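Local coordinates for piwi domain-containing protein (Vanderwaltozyma polyspora, PDB 5THE) that probably binds RNA as the C-terminal lobe, with its Piwi domain, of a budding yeast Argonaute, at residues 14-19 with 411-416. Sequence-based numbering, arbitrary orientation.
Sequences KGTKVD and VAVQSM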
# COMPACT_ATOMS: atom_id res chain seq x y z
N LYS A 14 24.83 -11.10 -0.82
CA LYS A 14 24.83 -10.41 -2.10
C LYS A 14 25.02 -8.90 -1.92
O LYS A 14 24.80 -8.34 -0.84
CB LYS A 14 23.53 -10.68 -2.84
CG LYS A 14 23.41 -12.15 -3.25
CD LYS A 14 22.13 -12.40 -4.01
CE LYS A 14 22.07 -13.84 -4.49
NZ LYS A 14 20.79 -14.12 -5.20
N GLY A 15 25.43 -8.25 -3.00
CA GLY A 15 25.45 -6.80 -3.07
C GLY A 15 26.84 -6.22 -2.88
O GLY A 15 27.83 -6.90 -2.57
N THR A 16 26.91 -4.90 -3.07
CA THR A 16 28.14 -4.15 -2.87
C THR A 16 28.45 -4.01 -1.39
O THR A 16 27.64 -3.48 -0.63
CB THR A 16 28.01 -2.78 -3.51
OG1 THR A 16 27.89 -2.94 -4.92
CG2 THR A 16 29.23 -1.92 -3.18
N LYS A 17 29.64 -4.46 -0.98
CA LYS A 17 30.05 -4.36 0.41
C LYS A 17 30.62 -2.97 0.69
O LYS A 17 31.49 -2.49 -0.05
CB LYS A 17 31.09 -5.42 0.75
CG LYS A 17 30.73 -6.84 0.35
CD LYS A 17 31.55 -7.82 1.19
CE LYS A 17 31.80 -9.13 0.47
NZ LYS A 17 30.54 -9.82 0.07
N VAL A 18 30.14 -2.34 1.76
CA VAL A 18 30.71 -1.09 2.24
C VAL A 18 30.33 -0.93 3.71
O VAL A 18 29.21 -1.26 4.12
CB VAL A 18 30.25 0.12 1.39
CG1 VAL A 18 28.77 0.40 1.57
CG2 VAL A 18 31.09 1.36 1.71
N ASP A 19 31.27 -0.43 4.51
CA ASP A 19 30.96 -0.10 5.89
C ASP A 19 30.14 1.18 5.95
O ASP A 19 30.28 2.08 5.11
CB ASP A 19 32.24 0.08 6.71
CG ASP A 19 32.90 -1.23 7.07
OD1 ASP A 19 32.34 -2.30 6.76
OD2 ASP A 19 33.99 -1.18 7.68
N VAL A 411 31.95 2.75 -7.53
CA VAL A 411 30.55 2.97 -7.83
C VAL A 411 29.90 3.66 -6.63
O VAL A 411 30.31 3.45 -5.49
CB VAL A 411 29.99 1.57 -8.18
CG1 VAL A 411 28.76 1.22 -7.43
CG2 VAL A 411 29.93 1.37 -9.70
N ALA A 412 28.92 4.54 -6.90
CA ALA A 412 28.28 5.29 -5.82
C ALA A 412 27.65 4.37 -4.79
O ALA A 412 26.90 3.44 -5.13
CB ALA A 412 27.21 6.23 -6.36
N VAL A 413 27.96 4.60 -3.52
CA VAL A 413 27.35 3.89 -2.42
C VAL A 413 26.60 4.83 -1.48
O VAL A 413 26.20 4.43 -0.39
CB VAL A 413 28.39 3.06 -1.64
CG1 VAL A 413 28.95 1.97 -2.54
CG2 VAL A 413 29.54 3.97 -1.09
N GLN A 414 26.39 6.07 -1.88
CA GLN A 414 25.50 6.96 -1.14
C GLN A 414 24.74 7.82 -2.12
O GLN A 414 25.17 8.02 -3.26
CB GLN A 414 26.26 7.83 -0.14
CG GLN A 414 27.39 8.64 -0.75
CD GLN A 414 27.91 9.70 0.22
OE1 GLN A 414 27.29 10.74 0.39
NE2 GLN A 414 29.05 9.42 0.86
N SER A 415 23.60 8.35 -1.66
CA SER A 415 22.75 9.20 -2.49
C SER A 415 22.02 10.20 -1.60
O SER A 415 21.46 9.82 -0.56
CB SER A 415 21.73 8.37 -3.27
OG SER A 415 20.97 9.21 -4.13
N MET A 416 22.02 11.46 -2.02
CA MET A 416 21.33 12.51 -1.28
C MET A 416 21.78 12.56 0.18
O MET A 416 20.97 12.71 1.09
CB MET A 416 19.81 12.34 -1.38
CG MET A 416 19.32 12.39 -2.81
SD MET A 416 17.62 11.81 -2.92
CE MET A 416 16.73 13.23 -2.32
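V413 presents its branched side chain to T16 and V18, two residues of strand 16-22 that face the same way, and the three buried side chains make a small apolar contact, burying 137 Å² in total over the two segments. The two methyls of V413 divide the work. CG1 meets the methyl CG2 of T16 at 4.0 Å, the two side chains crossing at about a right angle, while V413 CG2 lies 4.1 Å from V18 CG2. The other methyl of V18 also meets V413, its CG1 lying 4.2 Å from V413 CB. T16 offers carbon instead of its hydroxyl because chi1 of -66° sets CG2 anti to the backbone N and keeps OG1 beside that nitrogen. In V18, chi1 of 68° wedges CG1 between N and the carbonyl carbon, and both methyls thereby face V413.

The backbones stay apart: the nearest CA atoms, those of V18 and V413, are 7.6 Å from each other, too far for the two strands to pair directly. The contact is side-chain packing between two sheets of the Argonaute C-terminal lobe, since strand 16-22 pairs with 25-31 and 397-398, whereas 410-415, within the Piwi domain region, belongs to a three-stranded antiparallel sheet and is interrupted at V413. I31 touches both valines from strand 25-31, as does A403 from strand 402-404.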